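Local coordinates for protein AMP-dependent synthetase and ligase (Xenorhabdus doucetiae, PDB 6QSR) that forms, as ApeI, a dehydratase heterocomplex with the FabA/FabZ-like protein ApeP and probably takes part in the dehydration steps of aryl polyene pigment biosynthesis, at residues Met1-Ile6 with Ile18-Asp23; Ala12-Met17 with Lys83-Glu88; Trp60-Ile65 with Gly113-Cys118. One frame throughout, in Å; residues are numbered along the deposited sequence.

Overall arrangement
The three contacts sample one antiparallel sheet of hot-dog type, with strand order 4-9, 15-21, 79-87, 92-99, 109-118, 61-70, wrapped round helix 41-56. Contact 1 lies at one outer edge and contact 3 at the other, on opposite sides of the chain's centre with their own centres about 22 Å apart. Contact 2 shares strand 15-21 with contact 1, about 18 Å away between centres, and I18 CD1 meets I84 CD1 at 4.1 Å. Contacts 2 and 3, about 14 Å apart between centres, touch through W86, whose CZ3 lies 3.6 Å from L117 CD1. Strand 61-70 continues the sheet into the partner FabA/FabZ-like chain at contact 3.

Contact 1: Met1-Ile6 with Ile18-Asp23; sequences MKPIEI and IQLYLD
I4 and Y21 face each other as a hydrogen-bonded antiparallel pair, their side chains running side by side in the same direction. With its CG anti to the backbone N (chi1 172°), Y21 turns the edge of its ring to I4, whose CD1 lies in the ring plane 4.0 Å from CD2 of Y21. The same I4 methyl also reaches CB of D23, while I6 leans over CB of Y21 with CG1 and CD1. Y21 N gives a sound 2.9 Å bond to I4 O; the return bond from I4 N to Y21 O is weak, and a water beside it donates to Y21 O at 2.7 Å and accepts from D23 N. On the face carrying E5 and L20, the extended E5 chain lays CG 3.8 Å from CG2 of I18, while its carboxylate is held beyond the pair by R8 and Y51. P3 slants across L20, its CG 3.9 Å from L20 CD1, and also packs on W47 of helix 41-56. Past the E5-L20 pair, I6 N donates to Q19 O, and the ladder continues to H7. This is a beta hairpin, strands 4-9 and 15-21, at the outer edge of the hot-dog sheet.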
loop_
_atom_site.group_PDB
_atom_site.type_symbol
_atom_site.label_atom_id
_atom_site.label_comp_id
_atom_site.label_asym_id
_atom_site.label_seq_id
_atom_site.Cartn_x
_atom_site.Cartn_y
_atom_site.Cartn_z
ATOM N N MET A 1 4.532 -1.899 14.240
ATOM C CA MET A 1 3.645 -1.893 13.036
ATOM C C MET A 1 2.151 -1.741 13.366
ATOM O O MET A 1 1.419 -1.150 12.574
ATOM C CB MET A 1 3.913 -3.128 12.148
ATOM C CG MET A 1 4.413 -2.796 10.741
ATOM S SD MET A 1 6.085 -2.122 10.622
ATOM C CE MET A 1 5.880 -0.880 9.347
ATOM N N LYS A 2 1.699 -2.252 14.513
ATOM C CA LYS A 2 0.297 -2.077 14.936
ATOM C C LYS A 2 0.085 -0.720 15.623
ATOM O O LYS A 2 0.958 -0.273 16.369
ATOM C CB LYS A 2 -0.149 -3.202 15.883
ATOM C CG LYS A 2 -0.037 -4.613 15.316
ATOM C CD LYS A 2 -0.977 -4.869 14.137
ATOM C CE LYS A 2 -0.402 -5.889 13.162
ATOM N NZ LYS A 2 -1.025 -5.794 11.812
ATOM N N PRO A 3 -1.075 -0.066 15.392
ATOM C CA PRO A 3 -1.335 1.202 16.061
ATOM C C PRO A 3 -1.897 0.997 17.470
ATOM O O PRO A 3 -2.090 -0.139 17.895
ATOM C CB PRO A 3 -2.372 1.855 15.152
ATOM C CG PRO A 3 -3.127 0.711 14.570
ATOM C CD PRO A 3 -2.276 -0.526 14.674
ATOM N N ILE A 4 -2.152 2.092 18.183
ATOM C CA ILE A 4 -2.661 2.026 19.552
ATOM C C ILE A 4 -4.169 1.792 19.513
ATOM O O ILE A 4 -4.911 2.575 18.919
ATOM C CB ILE A 4 -2.297 3.303 20.359
ATOM C CG1 ILE A 4 -0.799 3.291 20.686
ATOM C CG2 ILE A 4 -3.099 3.398 21.653
ATOM C CD1 ILE A 4 -0.209 4.658 20.920
ATOM N N GLU A 5 -4.616 0.715 20.150
ATOM C CA GLU A 5 -6.036 0.380 20.179
ATOM C C GLU A 5 -6.687 1.012 21.406
ATOM O O GLU A 5 -6.351 0.664 22.536
ATOM C CB GLU A 5 -6.244 -1.133 20.191
ATOM C CG GLU A 5 -7.686 -1.523 19.929
ATOM C CD GLU A 5 -7.904 -3.018 19.944
ATOM O OE1 GLU A 5 -8.862 -3.468 20.606
ATOM O OE2 GLU A 5 -7.126 -3.747 19.298
ATOM N N ILE A 6 -7.622 1.928 21.167
ATOM C CA ILE A 6 -8.345 2.624 22.233
ATOM C C ILE A 6 -9.537 1.792 22.709
ATOM O O ILE A 6 -9.776 1.701 23.912
ATOM C CB ILE A 6 -8.818 4.030 21.772
ATOM C CG1 ILE A 6 -7.629 4.883 21.293
ATOM C CG2 ILE A 6 -9.579 4.756 22.882
ATOM C CD1 ILE A 6 -6.538 5.114 22.321
ATOM N N ILE A 18 -13.396 -0.779 15.605
ATOM C CA ILE A 18 -12.157 -0.579 16.359
ATOM C C ILE A 18 -11.792 0.899 16.306
ATOM O O ILE A 18 -11.792 1.501 15.229
ATOM C CB ILE A 18 -10.987 -1.425 15.793
ATOM C CG1 ILE A 18 -11.373 -2.908 15.640
ATOM C CG2 ILE A 18 -9.771 -1.348 16.698
ATOM C CD1 ILE A 18 -11.682 -3.322 14.221
ATOM N N GLN A 19 -11.499 1.480 17.469
ATOM C CA GLN A 19 -11.029 2.850 17.544
ATOM C C GLN A 19 -9.512 2.809 17.707
ATOM O O GLN A 19 -9.010 2.202 18.660
ATOM C CB GLN A 19 -11.687 3.588 18.703
ATOM C CG GLN A 19 -11.328 5.065 18.781
ATOM C CD GLN A 19 -12.194 5.824 19.766
ATOM O OE1 GLN A 19 -12.751 5.245 20.699
ATOM N NE2 GLN A 19 -12.315 7.127 19.559
ATOM N N LEU A 20 -8.808 3.453 16.770
ATOM C CA LEU A 20 -7.349 3.419 16.683
ATOM C C LEU A 20 -6.759 4.809 16.723
ATOM O O LEU A 20 -7.320 5.744 16.155
ATOM C CB LEU A 20 -6.908 2.777 15.370
ATOM C CG LEU A 20 -7.390 1.358 15.112
ATOM C CD1 LEU A 20 -6.938 0.931 13.727
ATOM C CD2 LEU A 20 -6.864 0.413 16.178
ATOM N N TYR A 21 -5.597 4.920 17.349
ATOM C CA TYR A 21 -4.882 6.187 17.449
ATOM C C TYR A 21 -3.525 6.061 16.749
ATOM O O TYR A 21 -2.796 5.095 16.967
ATOM C CB TYR A 21 -4.712 6.576 18.913
ATOM C CG TYR A 21 -3.811 7.770 19.098
ATOM C CD1 TYR A 21 -4.281 9.058 18.865
ATOM C CD2 TYR A 21 -2.477 7.608 19.475
ATOM C CE1 TYR A 21 -3.447 10.159 19.018
ATOM C CE2 TYR A 21 -1.641 8.702 19.635
ATOM C CZ TYR A 21 -2.129 9.974 19.400
ATOM O OH TYR A 21 -1.292 11.064 19.553
ATOM N N LEU A 22 -3.203 7.051 15.920
ATOM C CA LEU A 22 -1.945 7.094 15.185
ATOM C C LEU A 22 -0.916 7.914 15.962
ATOM O O LEU A 22 -1.029 9.136 16.050
ATOM C CB LEU A 22 -2.168 7.701 13.797
ATOM C CG LEU A 22 -3.277 7.067 12.948
ATOM C CD1 LEU A 22 -3.268 7.669 11.553
ATOM C CD2 LEU A 22 -3.113 5.560 12.906
ATOM N N ASP A 23 0.071 7.229 16.535
ATOM C CA ASP A 23 1.163 7.878 17.249
ATOM C C ASP A 23 2.254 8.338 16.282
ATOM O O ASP A 23 2.568 7.620 15.328
ATOM C CB ASP A 23 1.774 6.917 18.271
ATOM C CG ASP A 23 2.597 7.639 19.322
ATOM O OD1 ASP A 23 3.833 7.701 19.177
ATOM O OD2 ASP A 23 2.004 8.171 20.279
HETATM O O HOH W 1 -0.275 4.307 16.522
#

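Contact 2: Ala12-Met17 with Lys83-Glu88; sequences AQHEAM and KINWDE
W86 N donates to H14 O at 2.9 Å in an almost straight bond (170° at the hydrogen). Two residues along, the carbonyl oxygen of A16 receives the amide of I84, with I84 N 2.9 Å from A16 O, and A16 N returns a bond to I84 O, making this a hydrogen-bonded antiparallel pair. E15 and N85, the non-hydrogen-bonded pair between them, meet instead through their side chains. N85, its CG trans to its own N, swings its amide across to the E15 chain, crossing it obliquely, and ND2 donates to E15 OE1 at 3.2 Å. The acceptor lies in the amide plane of N85, whereas ND2 comes to OE1 from its anti side, 30° out of the carboxylate plane; the two flat groups are nearly perpendicular. The imidazole of H14 stands alongside the same amide, steeply turned to it, with CD2 3.3 Å from N85 ND2 at the edge of the ring; this approach is a van der Waals contact. H14 holds its ring there by placing CG between its backbone N and carbonyl carbon (chi1 72°). Its CB lies 3.4 Å from W86 O. Amide, carboxylate and imidazole therefore crowd together on the face of E15 and N85.

The other face, with A16 and I84, is buried: both side chains rest on L56 of helix 41-56, and I84 also reaches Y51. W86 continues this apolar row against L56 and L93, its indole edge-to-face with that of W60. Strand 15-21 thus enters the sheet directly after the type I turn A12-E15, with strand 79-87 bonded in turn to strand 92-99.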
loop_
_atom_site.group_PDB
_atom_site.type_symbol
_atom_site.label_atom_id
_atom_site.label_comp_id
_atom_site.label_asym_id
_atom_site.label_seq_id
_atom_site.Cartn_x
_atom_site.Cartn_y
_atom_site.Cartn_z
ATOM N N ALA A 12 -21.920 -8.033 16.264
ATOM C CA ALA A 12 -22.280 -9.346 15.727
ATOM C C ALA A 12 -20.990 -10.147 15.587
ATOM O O ALA A 12 -19.907 -9.562 15.565
ATOM C CB ALA A 12 -22.966 -9.190 14.380
ATOM N N GLN A 13 -21.079 -11.471 15.468
ATOM C CA GLN A 13 -19.857 -12.290 15.342
ATOM C C GLN A 13 -19.087 -12.025 14.029
ATOM O O GLN A 13 -17.899 -12.349 13.933
ATOM C CB GLN A 13 -20.160 -13.787 15.502
ATOM C CG GLN A 13 -20.744 -14.179 16.861
ATOM C CD GLN A 13 -19.770 -14.007 18.021
ATOM O OE1 GLN A 13 -18.922 -14.866 18.268
ATOM N NE2 GLN A 13 -19.904 -12.905 18.749
ATOM N N HIS A 14 -19.757 -11.410 13.047
ATOM C CA HIS A 14 -19.171 -11.112 11.733
ATOM C C HIS A 14 -18.791 -9.633 11.517
ATOM O O HIS A 14 -18.358 -9.264 10.419
ATOM C CB HIS A 14 -20.120 -11.605 10.621
ATOM C CG HIS A 14 -21.362 -10.779 10.460
ATOM N ND1 HIS A 14 -22.511 -11.010 11.187
ATOM C CD2 HIS A 14 -21.632 -9.725 9.654
ATOM C CE1 HIS A 14 -23.434 -10.132 10.836
ATOM N NE2 HIS A 14 -22.927 -9.340 9.907
ATOM N N GLU A 15 -18.940 -8.803 12.553
ATOM C CA GLU A 15 -18.651 -7.371 12.471
ATOM C C GLU A 15 -17.699 -6.933 13.577
ATOM O O GLU A 15 -17.731 -7.475 14.691
ATOM C CB GLU A 15 -19.938 -6.553 12.594
ATOM C CG GLU A 15 -20.871 -6.647 11.399
ATOM C CD GLU A 15 -21.842 -5.479 11.333
ATOM O OE1 GLU A 15 -21.872 -4.783 10.294
ATOM O OE2 GLU A 15 -22.561 -5.247 12.330
ATOM N N ALA A 16 -16.874 -5.934 13.283
ATOM C CA ALA A 16 -16.056 -5.294 14.317
ATOM C C ALA A 16 -15.924 -3.804 14.081
ATOM O O ALA A 16 -15.879 -3.343 12.940
ATOM C CB ALA A 16 -14.676 -5.930 14.385
ATOM N N MET A 17 -15.860 -3.069 15.188
ATOM C CA MET A 17 -15.630 -1.641 15.201
ATOM C C MET A 17 -14.432 -1.440 16.111
ATOM O O MET A 17 -14.443 -1.910 17.249
ATOM C CB MET A 17 -16.844 -0.907 15.759
ATOM C CG MET A 17 -17.813 -0.417 14.697
ATOM S SD MET A 17 -19.251 0.424 15.394
ATOM C CE MET A 17 -18.480 1.781 16.281
ATOM N N LYS A 83 -14.388 0.067 10.691
ATOM C CA LYS A 83 -15.564 -0.791 10.650
ATOM C C LYS A 83 -15.261 -1.883 9.634
ATOM O O LYS A 83 -14.880 -1.566 8.512
ATOM C CB LYS A 83 -16.766 0.050 10.212
ATOM C CG LYS A 83 -18.050 -0.696 9.851
ATOM C CD LYS A 83 -18.708 -0.026 8.646
ATOM C CE LYS A 83 -20.116 -0.526 8.376
ATOM N NZ LYS A 83 -20.902 0.533 7.677
ATOM N N ILE A 84 -15.395 -3.149 10.040
ATOM C CA ILE A 84 -15.135 -4.307 9.167
ATOM C C ILE A 84 -16.324 -5.262 9.221
ATOM O O ILE A 84 -16.835 -5.557 10.305
ATOM C CB ILE A 84 -13.870 -5.102 9.585
ATOM C CG1 ILE A 84 -12.626 -4.209 9.645
ATOM C CG2 ILE A 84 -13.603 -6.227 8.591
ATOM C CD1 ILE A 84 -11.493 -4.806 10.452
ATOM N N ASN A 85 -16.731 -5.757 8.053
ATOM C CA ASN A 85 -17.791 -6.748 7.935
ATOM C C ASN A 85 -17.248 -7.925 7.127
ATOM O O ASN A 85 -16.664 -7.727 6.056
ATOM C CB ASN A 85 -18.999 -6.124 7.242
ATOM C CG ASN A 85 -20.173 -7.079 7.126
ATOM O OD1 ASN A 85 -20.194 -7.972 6.269
ATOM N ND2 ASN A 85 -21.170 -6.883 7.976
ATOM N N TRP A 86 -17.429 -9.135 7.658
ATOM C CA TRP A 86 -17.033 -10.370 6.985
ATOM C C TRP A 86 -18.287 -11.114 6.537
ATOM O O TRP A 86 -19.139 -11.450 7.365
ATOM C CB TRP A 86 -16.185 -11.219 7.937
ATOM C CG TRP A 86 -15.926 -12.628 7.502
ATOM C CD1 TRP A 86 -16.171 -13.761 8.222
ATOM C CD2 TRP A 86 -15.348 -13.054 6.265
ATOM N NE1 TRP A 86 -15.780 -14.870 7.508
ATOM C CE2 TRP A 86 -15.280 -14.464 6.300
ATOM C CE3 TRP A 86 -14.893 -12.380 5.120
ATOM C CZ2 TRP A 86 -14.758 -15.214 5.243
ATOM C CZ3 TRP A 86 -14.380 -13.124 4.066
ATOM C CH2 TRP A 86 -14.325 -14.532 4.135
ATOM N N ASP A 87 -18.402 -11.342 5.228
ATOM C CA ASP A 87 -19.506 -12.102 4.644
ATOM C C ASP A 87 -18.915 -13.421 4.144
ATOM O O ASP A 87 -18.332 -13.490 3.061
ATOM C CB ASP A 87 -20.178 -11.309 3.518
ATOM C CG ASP A 87 -21.509 -11.906 3.089
ATOM O OD1 ASP A 87 -21.659 -13.140 3.138
ATOM O OD2 ASP A 87 -22.413 -11.135 2.693
ATOM N N GLU A 88 -19.053 -14.460 4.960
ATOM C CA GLU A 88 -18.398 -15.738 4.708
ATOM C C GLU A 88 -18.888 -16.403 3.426
ATOM O O GLU A 88 -18.087 -16.947 2.662
ATOM C CB GLU A 88 -18.595 -16.678 5.904
ATOM C CG GLU A 88 -17.790 -17.969 5.811
ATOM C CD GLU A 88 -18.068 -18.937 6.951
ATOM O OE1 GLU A 88 -19.085 -18.780 7.658
ATOM O OE2 GLU A 88 -17.271 -19.875 7.127
#

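Contact 3: Trp60-Ile65 with Gly113-Cys118; sequences WSFSSI and GKIKLC
W60-I65 runs antiparallel to G113-C118 at 141° between strand directions, and its register slips by one residue at S63 and S64, both of which face K116 in a classic beta bulge. Two amides therefore grip one oxygen: S63 N and S64 N donate to K116 O, at 2.9 and 3.1 Å, both from the same face of the carbonyl plane. K116 N answers to S64 O, while S61 and C118 exchange a pair of bonds beyond the bulge, the straighter one from S61 N to C118 O at 2.7 Å.

The bulge also brings side chains close to the opposite backbone. S63 presses its CB to 3.2 Å from K116 O. S64 OG, lying between its own backbone N and carbonyl carbon (chi1 67°), comes 3.3 Å from CB of K116 but makes its hydrogen bond to E66. K116 bends its chain away and gives its ammonium to K90 O.

On the helix side, F62 and I115 meet at about a right angle, the ring edge of F62 reaching CG2 of I115 with CD1 at 4.0 Å, and both pack on helix 41-56. W60 comes at the C-terminal end of the other strand: its six-membered ring turns its edge to the carbonyl carbon of L117, with CE3 3.7 Å from L117 CB. The same indole is edge-to-face with H91. F62 O, buried here, has no hydrogen-bonding partner in the model.

S64 and I65 pair in turn with a strand of the FabA/FabZ-like chain, so the sheet runs on across the interface, the side-by-side union of two sheets by which hot-dog folds form dimers.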
loop_
_atom_site.group_PDB
_atom_site.type_symbol
_atom_site.label_atom_id
_atom_site.label_comp_id
_atom_site.label_asym_id
_atom_site.label_seq_id
_atom_site.Cartn_x
_atom_site.Cartn_y
_atom_site.Cartn_z
ATOM N N TRP A 60 -8.646 -18.023 7.367
ATOM C CA TRP A 60 -8.813 -17.511 6.006
ATOM C C TRP A 60 -7.606 -16.663 5.617
ATOM O O TRP A 60 -7.032 -15.951 6.449
ATOM C CB TRP A 60 -10.089 -16.676 5.881
ATOM C CG TRP A 60 -11.353 -17.488 5.889
ATOM C CD1 TRP A 60 -11.959 -18.073 6.974
ATOM C CD2 TRP A 60 -12.170 -17.801 4.756
ATOM N NE1 TRP A 60 -13.102 -18.727 6.579
ATOM C CE2 TRP A 60 -13.255 -18.578 5.225
ATOM C CE3 TRP A 60 -12.094 -17.495 3.389
ATOM C CZ2 TRP A 60 -14.262 -19.047 4.374
ATOM C CZ3 TRP A 60 -13.094 -17.976 2.536
ATOM C CH2 TRP A 60 -14.160 -18.742 3.035
ATOM N N SER A 61 -7.241 -16.734 4.342
ATOM C CA SER A 61 -6.064 -16.055 3.831
ATOM C C SER A 61 -6.452 -15.009 2.799
ATOM O O SER A 61 -7.537 -15.043 2.234
ATOM C CB SER A 61 -5.103 -17.068 3.219
ATOM O OG SER A 61 -4.632 -17.969 4.206
ATOM N N PHE A 62 -5.536 -14.084 2.564
ATOM C CA PHE A 62 -5.715 -13.041 1.569
ATOM C C PHE A 62 -5.784 -13.582 0.137
ATOM O O PHE A 62 -4.973 -14.428 -0.243
ATOM C CB PHE A 62 -4.557 -12.047 1.667
ATOM C CG PHE A 62 -4.580 -10.995 0.599
ATOM C CD1 PHE A 62 -5.549 -10.005 0.622
ATOM C CD2 PHE A 62 -3.638 -10.987 -0.419
ATOM C CE1 PHE A 62 -5.590 -9.030 -0.359
ATOM C CE2 PHE A 62 -3.680 -10.013 -1.406
ATOM C CZ PHE A 62 -4.649 -9.027 -1.371
ATOM N N SER A 63 -6.728 -13.063 -0.654
ATOM C CA SER A 63 -6.841 -13.396 -2.076
ATOM C C SER A 63 -6.728 -12.173 -2.999
ATOM O O SER A 63 -5.916 -12.163 -3.927
ATOM C CB SER A 63 -8.161 -14.118 -2.347
ATOM O OG SER A 63 -8.191 -14.589 -3.672
ATOM N N SER A 64 -7.557 -11.159 -2.764
ATOM C CA SER A 64 -7.524 -9.958 -3.607
ATOM C C SER A 64 -8.062 -8.733 -2.903
ATOM O O SER A 64 -8.791 -8.849 -1.921
ATOM C CB SER A 64 -8.351 -10.177 -4.872
ATOM O OG SER A 64 -9.725 -10.302 -4.567
ATOM N N ILE A 65 -7.667 -7.566 -3.413
ATOM C CA ILE A 65 -8.324 -6.300 -3.106
ATOM C C ILE A 65 -9.122 -5.997 -4.366
ATOM O O ILE A 65 -8.563 -5.551 -5.367
ATOM C CB ILE A 65 -7.312 -5.171 -2.781
ATOM C CG1 ILE A 65 -6.364 -5.605 -1.655
ATOM C CG2 ILE A 65 -8.038 -3.888 -2.377
ATOM C CD1 ILE A 65 -5.052 -4.845 -1.622
ATOM N N GLY A 113 -12.989 -0.196 1.334
ATOM C CA GLY A 113 -12.674 -1.212 0.337
ATOM C C GLY A 113 -13.310 -2.563 0.510
ATOM O O GLY A 113 -14.021 -2.809 1.489
ATOM N N LYS A 114 -13.037 -3.422 -0.476
ATOM C CA LYS A 114 -13.569 -4.783 -0.562
ATOM C C LYS A 114 -12.427 -5.750 -0.856
ATOM O O LYS A 114 -11.753 -5.622 -1.891
ATOM C CB LYS A 114 -14.596 -4.881 -1.691
ATOM C CG LYS A 114 -15.830 -4.014 -1.506
ATOM C CD LYS A 114 -16.609 -3.849 -2.800
ATOM C CE LYS A 114 -17.262 -5.145 -3.245
ATOM N NZ LYS A 114 -18.102 -4.920 -4.457
ATOM N N ILE A 115 -12.223 -6.707 0.052
ATOM C CA ILE A 115 -11.142 -7.695 -0.030
ATOM C C ILE A 115 -11.769 -9.087 -0.158
ATOM O O ILE A 115 -12.745 -9.377 0.521
ATOM C CB ILE A 115 -10.252 -7.598 1.234
ATOM C CG1 ILE A 115 -9.450 -6.288 1.206
ATOM C CG2 ILE A 115 -9.301 -8.796 1.376
ATOM C CD1 ILE A 115 -8.895 -5.841 2.552
ATOM N N LYS A 116 -11.236 -9.935 -1.033
ATOM C CA LYS A 116 -11.644 -11.340 -1.055
ATOM C C LYS A 116 -10.644 -12.188 -0.278
ATOM O O LYS A 116 -9.421 -11.986 -0.374
ATOM C CB LYS A 116 -11.822 -11.865 -2.479
ATOM C CG LYS A 116 -12.911 -11.145 -3.253
ATOM C CD LYS A 116 -14.315 -11.593 -2.872
ATOM C CE LYS A 116 -14.830 -12.746 -3.721
ATOM N NZ LYS A 116 -16.283 -12.577 -3.999
ATOM N N LEU A 117 -11.170 -13.109 0.521
ATOM C CA LEU A 117 -10.343 -14.088 1.231
ATOM C C LEU A 117 -10.587 -15.467 0.632
ATOM O O LEU A 117 -11.594 -15.678 -0.042
ATOM C CB LEU A 117 -10.657 -14.099 2.722
ATOM C CG LEU A 117 -10.552 -12.754 3.446
ATOM C CD1 LEU A 117 -10.904 -12.902 4.916
ATOM C CD2 LEU A 117 -9.156 -12.177 3.285
ATOM N N CYS A 118 -9.640 -16.375 0.871
ATOM C CA CYS A 118 -9.729 -17.775 0.438
ATOM C C CYS A 118 -9.260 -18.657 1.597
ATOM O O CYS A 118 -8.556 -18.197 2.498
ATOM C CB CYS A 118 -8.877 -18.023 -0.816
ATOM S SG CYS A 118 -7.107 -17.714 -0.598
#